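Side-chain contacts in aldehyde reductase YahK (Escherichia coli, PDB 1UUF), which catalyses the NADPH-dependent reduction of a wide range of aldehydes to primary alcohols as a zinc-containing member of the alcohol dehydrogenase family: residues Tyr159-Arg164 with Gly315-Thr320; Ala214-Ala219 with Leu324-Glu329; Asp273-Leu278 with Phe300-Lys305. One frame throughout, in Å; residues are numbered along the deposited sequence.

Contact 1: residues Tyr159-Arg164 with Gly315-Thr320; sequences YVLRIR and GGIPET
Tyr-159 and Leu-161 meet Ile-317 and Thr-320 where strand 161-162, in the GroES-like part of this zinc alcohol dehydrogenase, faces the first turn of helix 317-330. The side-chain contacts across the interface are apolar, and all four residues are buried. Ile-317 serves both neighbours, one branch to each. With CG1 beside the backbone N (chi1 -56°), that branch approaches the tyrosine, CG1 lying 3.8 Å from Tyr-159 CD2, while CG2 swings to the other neighbour and stands 3.7 Å from Leu-161 CD1. The Tyr-159 and Ile-317 side chains cross nearly at right angles. Leu-161 also receives Thr-320, whose CG2 rests 3.8 Å from Leu-161 CG.

Among the polar groups, Arg-162 N hydrogen-bonds to Gln-321 OE1 of this helix. Tyr-159 OH hydrogen-bonds to Ser-112 OG, and the tyrosine side chain comes within about 7 Å of the zinc ion bound by four cysteines. The helix start is engaged by Glu-124 OE1, which pairs with Ile-317 N. With an alanine in place of Thr-320, Leu-161 CG would probably face a gap where the methyl had been, and a carbonyl of the first turn would lose its hydroxyl donor. That carbonyl belongs to the N-cap residue: Gly-316 O takes Thr-320 N at 3.1 Å and, from the opposite face of its plane, Thr-320 OG1 at 2.7 Å, the hydroxyl standing 39° out of the plane.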
loop_
_atom_site.group_PDB
_atom_site.type_symbol
_atom_site.label_atom_id
_atom_site.label_comp_id
_atom_site.label_asym_id
_atom_site.label_seq_id
_atom_site.Cartn_x
_atom_site.Cartn_y
_atom_site.Cartn_z
ATOM N N TYR A 159 5.199 -25.191 -15.944
ATOM C CA TYR A 159 4.881 -25.023 -14.533
ATOM C C TYR A 159 5.559 -26.012 -13.600
ATOM O O TYR A 159 5.221 -26.093 -12.419
ATOM C CB TYR A 159 3.362 -25.063 -14.364
ATOM C CG TYR A 159 2.676 -24.131 -15.334
ATOM C CD1 TYR A 159 2.371 -24.545 -16.635
ATOM C CD2 TYR A 159 2.421 -22.805 -14.990
ATOM C CE1 TYR A 159 1.838 -23.652 -17.566
ATOM C CE2 TYR A 159 1.890 -21.909 -15.911
ATOM C CZ TYR A 159 1.602 -22.337 -17.195
ATOM O OH TYR A 159 1.098 -21.443 -18.110
ATOM N N VAL A 160 6.518 -26.763 -14.128
ATOM C CA VAL A 160 7.254 -27.729 -13.323
ATOM C C VAL A 160 8.606 -27.105 -13.003
ATOM O O VAL A 160 9.253 -26.544 -13.886
ATOM C CB VAL A 160 7.467 -29.052 -14.088
ATOM C CG1 VAL A 160 8.323 -30.009 -13.258
ATOM C CG2 VAL A 160 6.115 -29.692 -14.392
ATOM N N LEU A 161 9.020 -27.206 -11.744
ATOM C CA LEU A 161 10.288 -26.636 -11.285
ATOM C C LEU A 161 11.354 -27.705 -11.104
ATOM O O LEU A 161 11.039 -28.856 -10.831
ATOM C CB LEU A 161 10.089 -25.920 -9.946
ATOM C CG LEU A 161 9.170 -24.698 -9.847
ATOM C CD1 LEU A 161 9.623 -23.640 -10.836
ATOM C CD2 LEU A 161 7.725 -25.100 -10.113
ATOM N N ARG A 162 12.618 -27.313 -11.241
ATOM C CA ARG A 162 13.725 -28.248 -11.072
ATOM C C ARG A 162 14.308 -28.107 -9.666
ATOM O O ARG A 162 14.619 -26.996 -9.232
ATOM C CB ARG A 162 14.821 -27.960 -12.106
ATOM C CG ARG A 162 15.993 -28.943 -12.089
ATOM C CD ARG A 162 15.547 -30.342 -12.502
ATOM N NE ARG A 162 16.658 -31.288 -12.576
ATOM C CZ ARG A 162 17.596 -31.273 -13.519
ATOM N NH1 ARG A 162 17.563 -30.360 -14.481
ATOM N NH2 ARG A 162 18.575 -32.169 -13.497
ATOM N N ILE A 163 14.439 -29.230 -8.962
ATOM C CA ILE A 163 15.006 -29.240 -7.615
ATOM C C ILE A 163 16.498 -29.541 -7.716
ATOM O O ILE A 163 16.897 -30.519 -8.351
ATOM C CB ILE A 163 14.351 -30.320 -6.728
ATOM C CG1 ILE A 163 12.847 -30.061 -6.616
ATOM C CG2 ILE A 163 15.021 -30.357 -5.357
ATOM C CD1 ILE A 163 12.487 -28.659 -6.184
ATOM N N ARG A 164 17.312 -28.693 -7.092
ATOM C CA ARG A 164 18.762 -28.846 -7.114
ATOM C C ARG A 164 19.335 -29.294 -5.767
ATOM O O ARG A 164 20.539 -29.547 -5.648
ATOM C CB ARG A 164 19.418 -27.529 -7.540
ATOM C CG ARG A 164 19.100 -27.099 -8.973
ATOM C CD ARG A 164 19.660 -28.078 -10.001
ATOM N NE ARG A 164 19.416 -27.627 -11.370
ATOM C CZ ARG A 164 19.850 -28.256 -12.459
ATOM N NH1 ARG A 164 20.560 -29.372 -12.350
ATOM N NH2 ARG A 164 19.575 -27.768 -13.662
ATOM N N GLY A 315 4.022 -16.850 -6.087
ATOM C CA GLY A 315 4.945 -16.193 -6.992
ATOM C C GLY A 315 4.813 -16.809 -8.369
ATOM O O GLY A 315 4.206 -17.866 -8.510
ATOM N N GLY A 316 5.359 -16.144 -9.382
ATOM C CA GLY A 316 5.297 -16.676 -10.733
ATOM C C GLY A 316 6.256 -17.845 -10.845
ATOM O O GLY A 316 7.027 -18.104 -9.920
ATOM N N ILE A 317 6.237 -18.552 -11.970
ATOM C CA ILE A 317 7.123 -19.701 -12.106
ATOM C C ILE A 317 8.607 -19.327 -12.129
ATOM O O ILE A 317 9.408 -19.924 -11.406
ATOM C CB ILE A 317 6.777 -20.540 -13.355
ATOM C CG1 ILE A 317 5.307 -20.979 -13.297
ATOM C CG2 ILE A 317 7.657 -21.788 -13.402
ATOM C CD1 ILE A 317 4.964 -21.872 -12.110
ATOM N N PRO A 318 8.997 -18.337 -12.951
ATOM C CA PRO A 318 10.413 -17.958 -12.989
ATOM C C PRO A 318 10.996 -17.667 -11.607
ATOM O O PRO A 318 12.103 -18.105 -11.293
ATOM C CB PRO A 318 10.414 -16.726 -13.889
ATOM C CG PRO A 318 9.314 -17.030 -14.849
ATOM C CD PRO A 318 8.227 -17.576 -13.952
ATOM N N GLU A 319 10.256 -16.932 -10.781
ATOM C CA GLU A 319 10.757 -16.608 -9.450
ATOM C C GLU A 319 10.761 -17.822 -8.533
ATOM O O GLU A 319 11.604 -17.925 -7.644
ATOM C CB GLU A 319 9.936 -15.488 -8.810
ATOM C CG GLU A 319 10.484 -15.060 -7.457
ATOM C CD GLU A 319 9.832 -13.799 -6.936
ATOM O OE1 GLU A 319 8.586 -13.757 -6.886
ATOM O OE2 GLU A 319 10.566 -12.853 -6.575
ATOM N N THR A 320 9.814 -18.733 -8.733
ATOM C CA THR A 320 9.767 -19.939 -7.920
ATOM C C THR A 320 11.036 -20.736 -8.224
ATOM O O THR A 320 11.639 -21.316 -7.331
ATOM C CB THR A 320 8.515 -20.791 -8.239
ATOM O OG1 THR A 320 7.343 -19.987 -8.061
ATOM C CG2 THR A 320 8.419 -21.989 -7.295
#

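Contact 2: residues Ala214-Ala219 with Leu324-Glu329; sequences AHAMGA and LDFCAE
Met-217, which touches Phe-326 across the contact, also lends its backbone N to a carbonyl with two donors: Ala-214 O accepts Ala-219 N at 3.2 Å and, weakly, Met-217 N at 3.3 Å. The bond from Ala-219 N, together with that from Gly-218 N to His-215 O, 3.0 Å long, makes the Schellman motif at the end of helix 205-216. Gly-218 is the residue that leaves the helical conformation, and its positive phi of 93° would jam a side chain against the preceding carbonyl, which accounts for a glycine there.

Against this helix end comes one aromatic ring. Phe-326 holds CG anti to its backbone N, with chi1 at 176°, which carries the ring across to the other segment; the nearest CA atoms of 214-219 and 324-329, Ala-216 and Cys-327, are 8.9 Å apart. The far end of the ring does the touching. Phe-326 CE2 lies 3.9 Å from Ala-216 CB, and Phe-326 CZ is equally far from Ala-216 O, which lies at the ring edge near the ring plane. Met-217 adds a looser apolar approach, its CG 4.3 Å from Phe-326 CZ. The small summed buried area, 107 Å², fits a contact carried by a single long side chain.

Neighbours on the ring are of mixed character: Arg-188 of helix 176-189 makes a cation-pi interaction with it, and His-330 meets it with the two ring planes at about 50°. Tyr-184 and Leu-187, from that same helix 176-189, pack on Met-217. Helix 205-216 follows strand 197-201, the first in chain order of the parallel sheet, across a glycine-rich turn, so the arrangement is consistent with the C-terminal end of the first helix of a Rossmann-type dinucleotide-binding fold.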
loop_
_atom_site.group_PDB
_atom_site.type_symbol
_atom_site.label_atom_id
_atom_site.label_comp_id
_atom_site.label_asym_id
_atom_site.label_seq_id
_atom_site.Cartn_x
_atom_site.Cartn_y
_atom_site.Cartn_z
ATOM N N ALA A 214 14.495 -14.151 4.814
ATOM C CA ALA A 214 14.902 -12.764 5.025
ATOM C C ALA A 214 16.323 -12.752 5.578
ATOM O O ALA A 214 17.132 -11.892 5.227
ATOM C CB ALA A 214 13.953 -12.073 6.000
ATOM N N HIS A 215 16.619 -13.713 6.446
ATOM C CA HIS A 215 17.948 -13.815 7.036
ATOM C C HIS A 215 18.973 -14.159 5.962
ATOM O O HIS A 215 20.049 -13.558 5.897
ATOM C CB HIS A 215 17.966 -14.894 8.125
ATOM C CG HIS A 215 19.333 -15.188 8.658
ATOM N ND1 HIS A 215 20.084 -14.252 9.336
ATOM C CD2 HIS A 215 20.097 -16.304 8.588
ATOM C CE1 HIS A 215 21.252 -14.779 9.661
ATOM N NE2 HIS A 215 21.286 -16.023 9.218
ATOM N N ALA A 216 18.632 -15.126 5.113
ATOM C CA ALA A 216 19.529 -15.559 4.048
ATOM C C ALA A 216 19.782 -14.451 3.032
ATOM O O ALA A 216 20.844 -14.402 2.408
ATOM C CB ALA A 216 18.958 -16.785 3.357
ATOM N N MET A 217 18.805 -13.564 2.864
ATOM C CA MET A 217 18.933 -12.449 1.931
ATOM C C MET A 217 19.828 -11.354 2.493
ATOM O O MET A 217 20.177 -10.403 1.792
ATOM C CB MET A 217 17.558 -11.877 1.604
ATOM C CG MET A 217 16.730 -12.782 0.719
ATOM S SD MET A 217 15.117 -12.066 0.381
ATOM C CE MET A 217 14.255 -13.476 -0.205
ATOM N N GLY A 218 20.185 -11.480 3.766
ATOM C CA GLY A 218 21.068 -10.506 4.380
ATOM C C GLY A 218 20.436 -9.335 5.105
ATOM O O GLY A 218 21.141 -8.414 5.504
ATOM N N ALA A 219 19.119 -9.354 5.287
ATOM C CA ALA A 219 18.455 -8.260 5.982
ATOM C C ALA A 219 18.590 -8.422 7.492
ATOM O O ALA A 219 18.939 -9.497 7.980
ATOM C CB ALA A 219 16.975 -8.218 5.600
ATOM N N LEU A 324 14.134 -21.702 -5.640
ATOM C CA LEU A 324 14.644 -23.051 -5.442
ATOM C C LEU A 324 16.158 -23.113 -5.639
ATOM O O LEU A 324 16.859 -23.784 -4.879
ATOM C CB LEU A 324 13.939 -24.021 -6.394
ATOM C CG LEU A 324 12.489 -24.304 -5.990
ATOM C CD1 LEU A 324 11.776 -25.081 -7.082
ATOM C CD2 LEU A 324 12.468 -25.081 -4.679
ATOM N N ASP A 325 16.661 -22.410 -6.652
ATOM C CA ASP A 325 18.098 -22.394 -6.922
ATOM C C ASP A 325 18.830 -21.725 -5.759
ATOM O O ASP A 325 19.855 -22.222 -5.282
ATOM C CB ASP A 325 18.396 -21.635 -8.218
ATOM C CG ASP A 325 17.801 -22.305 -9.445
ATOM O OD1 ASP A 325 17.438 -23.500 -9.368
ATOM O OD2 ASP A 325 17.712 -21.633 -10.498
ATOM N N PHE A 326 18.292 -20.594 -5.319
ATOM C CA PHE A 326 18.841 -19.827 -4.202
ATOM C C PHE A 326 18.883 -20.700 -2.945
ATOM O O PHE A 326 19.895 -20.759 -2.247
ATOM C CB PHE A 326 17.957 -18.594 -3.957
ATOM C CG PHE A 326 18.363 -17.762 -2.772
ATOM C CD1 PHE A 326 19.391 -16.829 -2.873
ATOM C CD2 PHE A 326 17.693 -17.890 -1.561
ATOM C CE1 PHE A 326 19.741 -16.032 -1.779
ATOM C CE2 PHE A 326 18.034 -17.101 -0.463
ATOM C CZ PHE A 326 19.060 -16.170 -0.574
ATOM N N CYS A 327 17.779 -21.384 -2.658
ATOM C CA CYS A 327 17.718 -22.243 -1.487
ATOM C C CYS A 327 18.678 -23.423 -1.600
ATOM O O CYS A 327 19.261 -23.851 -0.606
ATOM C CB CYS A 327 16.289 -22.747 -1.270
ATOM S SG CYS A 327 15.153 -21.447 -0.703
ATOM N N ALA A 328 18.851 -23.947 -2.809
ATOM C CA ALA A 328 19.758 -25.077 -2.991
ATOM C C ALA A 328 21.192 -24.634 -2.723
ATOM O O ALA A 328 21.949 -25.321 -2.032
ATOM C CB ALA A 328 19.640 -25.633 -4.409
ATOM N N GLU A 329 21.565 -23.480 -3.260
ATOM C CA GLU A 329 22.921 -22.980 -3.073
ATOM C C GLU A 329 23.215 -22.590 -1.632
ATOM O O GLU A 329 24.360 -22.672 -1.190
ATOM C CB GLU A 329 23.192 -21.791 -4.002
ATOM C CG GLU A 329 22.235 -20.628 -3.858
ATOM C CD GLU A 329 22.642 -19.436 -4.707
ATOM O OE1 GLU A 329 22.839 -19.613 -5.928
ATOM O OE2 GLU A 329 22.764 -18.323 -4.153
#

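Contact 3: residues Asp273-Leu278 with Phe300-Lys305; sequences DFTTLL and FNLIMK
Thr-275 and Thr-276 set their methyl groups against Asn-301 and Leu-302, with two methyls doing nearly all the touching. Thr-275 CG2 touches both partners, 3.7 Å from Asn-301 CB and 3.8 Å from Leu-302 CD2; the Thr-275 and Leu-302 side chains cross at about a right angle. Thr-276 CG2 meets the asparagine amide almost evenly: its distance is 3.7 Å to Asn-301 OD1 and 3.8 Å to Asn-301 ND2, so the methyl favours neither end of the group.

Behind this first shell, the hydroxyl bonds are consistent with the methyls' orientation. Thr-276 OG1, set between the backbone N and the carbonyl carbon (chi1 65°), donates to Asp-273 O at 2.7 Å from 36° above the carbonyl plane, leaving CG2 directed at Asn-301. Thr-275 OG1 likewise turns back to its own helix and bonds to Leu-271 O. The chain then makes a type I beta turn from Thr-275 to Leu-278.

Further out, Arg-307 ties the two segments together, bonding through NH1 to Asn-301 O and through NH2 to Leu-278 O. Lys-305 NZ forms a salt bridge with Asp-128 of the second subunit. Helices 271-275 and 299-303 lie in consecutive beta-alpha-beta connections of the parallel, Rossmann-type sheet, one before and one after strand 282-286 in sequence, and Met-284 of that strand touches Thr-275 and Leu-278.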
loop_
_atom_site.group_PDB
_atom_site.type_symbol
_atom_site.label_atom_id
_atom_site.label_comp_id
_atom_site.label_asym_id
_atom_site.label_seq_id
_atom_site.Cartn_x
_atom_site.Cartn_y
_atom_site.Cartn_z
ATOM N N ASP A 273 -0.594 -0.843 15.035
ATOM C CA ASP A 273 0.672 -0.883 15.757
ATOM C C ASP A 273 1.833 -1.138 14.808
ATOM O O ASP A 273 2.891 -0.523 14.934
ATOM C CB ASP A 273 0.651 -1.972 16.836
ATOM C CG ASP A 273 -0.348 -1.685 17.939
ATOM O OD1 ASP A 273 -0.452 -0.512 18.360
ATOM O OD2 ASP A 273 -1.019 -2.636 18.394
ATOM N N PHE A 274 1.637 -2.043 13.854
ATOM C CA PHE A 274 2.694 -2.353 12.899
ATOM C C PHE A 274 2.941 -1.239 11.888
ATOM O O PHE A 274 4.078 -0.993 11.497
ATOM C CB PHE A 274 2.383 -3.658 12.162
ATOM C CG PHE A 274 2.499 -4.873 13.029
ATOM C CD1 PHE A 274 1.364 -5.493 13.538
ATOM C CD2 PHE A 274 3.751 -5.381 13.367
ATOM C CE1 PHE A 274 1.472 -6.604 14.374
ATOM C CE2 PHE A 274 3.870 -6.492 14.206
ATOM C CZ PHE A 274 2.731 -7.101 14.707
ATOM N N THR A 275 1.879 -0.568 11.460
ATOM C CA THR A 275 2.034 0.516 10.499
ATOM C C THR A 275 2.940 1.607 11.069
ATOM O O THR A 275 3.765 2.176 10.356
ATOM C CB THR A 275 0.665 1.114 10.121
ATOM O OG1 THR A 275 -0.122 0.105 9.473
ATOM C CG2 THR A 275 0.836 2.294 9.173
ATOM N N THR A 276 2.810 1.879 12.364
ATOM C CA THR A 276 3.634 2.910 12.984
ATOM C C THR A 276 5.098 2.500 13.102
ATOM O O THR A 276 5.951 3.336 13.398
ATOM C CB THR A 276 3.114 3.287 14.385
ATOM O OG1 THR A 276 3.234 2.164 15.263
ATOM C CG2 THR A 276 1.661 3.711 14.309
ATOM N N LEU A 277 5.392 1.222 12.863
ATOM C CA LEU A 277 6.769 0.728 12.936
ATOM C C LEU A 277 7.496 0.904 11.599
ATOM O O LEU A 277 8.703 0.679 11.502
ATOM C CB LEU A 277 6.791 -0.756 13.314
ATOM C CG LEU A 277 6.023 -1.195 14.561
ATOM C CD1 LEU A 277 6.306 -2.670 14.816
ATOM C CD2 LEU A 277 6.437 -0.354 15.759
ATOM N N LEU A 278 6.754 1.299 10.568
ATOM C CA LEU A 278 7.326 1.495 9.237
ATOM C C LEU A 278 7.977 2.858 9.042
ATOM O O LEU A 278 7.469 3.866 9.519
ATOM C CB LEU A 278 6.241 1.343 8.172
ATOM C CG LEU A 278 5.564 -0.013 8.001
ATOM C CD1 LEU A 278 4.380 0.144 7.048
ATOM C CD2 LEU A 278 6.565 -1.023 7.463
ATOM N N PHE A 300 -4.613 7.750 9.160
ATOM C CA PHE A 300 -3.704 8.781 9.655
ATOM C C PHE A 300 -2.245 8.327 9.592
ATOM O O PHE A 300 -1.369 9.072 9.145
ATOM C CB PHE A 300 -4.068 9.130 11.102
ATOM C CG PHE A 300 -3.130 10.108 11.750
ATOM C CD1 PHE A 300 -3.132 11.448 11.377
ATOM C CD2 PHE A 300 -2.248 9.688 12.741
ATOM C CE1 PHE A 300 -2.268 12.360 11.984
ATOM C CE2 PHE A 300 -1.381 10.589 13.355
ATOM C CZ PHE A 300 -1.391 11.929 12.976
ATOM N N ASN A 301 -1.991 7.099 10.034
ATOM C CA ASN A 301 -0.637 6.565 10.042
ATOM C C ASN A 301 -0.069 6.313 8.651
ATOM O O ASN A 301 1.146 6.336 8.465
ATOM C CB ASN A 301 -0.579 5.289 10.885
ATOM C CG ASN A 301 -0.881 5.554 12.348
ATOM O OD1 ASN A 301 -0.315 6.468 12.950
ATOM N ND2 ASN A 301 -1.770 4.756 12.928
ATOM N N LEU A 302 -0.937 6.080 7.671
ATOM C CA LEU A 302 -0.460 5.863 6.310
ATOM C C LEU A 302 -0.102 7.213 5.699
ATOM O O LEU A 302 0.924 7.363 5.042
ATOM C CB LEU A 302 -1.536 5.201 5.443
ATOM C CG LEU A 302 -1.964 3.769 5.770
ATOM C CD1 LEU A 302 -2.986 3.316 4.746
ATOM C CD2 LEU A 302 -0.753 2.848 5.764
ATOM N N ILE A 303 -0.963 8.196 5.928
ATOM C CA ILE A 303 -0.758 9.536 5.389
ATOM C C ILE A 303 0.467 10.266 5.927
ATOM O O ILE A 303 1.245 10.829 5.160
ATOM C CB ILE A 303 -2.007 10.405 5.636
ATOM C CG1 ILE A 303 -3.131 9.939 4.711
ATOM C CG2 ILE A 303 -1.694 11.877 5.400
ATOM C CD1 ILE A 303 -4.458 10.619 4.966
ATOM N N MET A 304 0.634 10.248 7.244
ATOM C CA MET A 304 1.739 10.938 7.898
ATOM C C MET A 304 3.145 10.582 7.424
ATOM O O MET A 304 4.058 11.391 7.569
ATOM C CB MET A 304 1.659 10.731 9.413
ATOM C CG MET A 304 0.496 11.448 10.079
ATOM S SD MET A 304 0.598 13.243 9.889
ATOM C CE MET A 304 1.867 13.641 11.103
ATOM N N LYS A 305 3.330 9.390 6.861
ATOM C CA LYS A 305 4.658 8.983 6.409
ATOM C C LYS A 305 4.664 8.315 5.043
ATOM O O LYS A 305 5.637 7.655 4.682
ATOM C CB LYS A 305 5.287 8.028 7.430
ATOM C CG LYS A 305 5.624 8.674 8.769
ATOM C CD LYS A 305 6.764 9.666 8.628
ATOM C CE LYS A 305 7.187 10.205 9.987
ATOM N NZ LYS A 305 8.258 11.227 9.854
#

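Contacts 1 and 2 both use helix 317-330, contact 1 its first turn and contact 2 a part further along, and they touch directly, Leu-161 CB lying 3.4 Å from Leu-324 CD1. Contact 1 joins the helix to the GroES-like part, while Phe-326 in contact 2 reaches helix 205-216, probably the first helix of the Rossmann-type fold, so helix 317-330 touches both parts. Contact 1 is fully buried and aliphatic-aromatic; contact 2 is partly buried, smaller, and rests on one ring. Contact 3, its centre 35 Å from that of contact 1 and 29 Å from that of contact 2, shares no element with them. It is also partly buried, relies on threonine methyls against an amide and a leucine, and alone has residues that meet the second subunit.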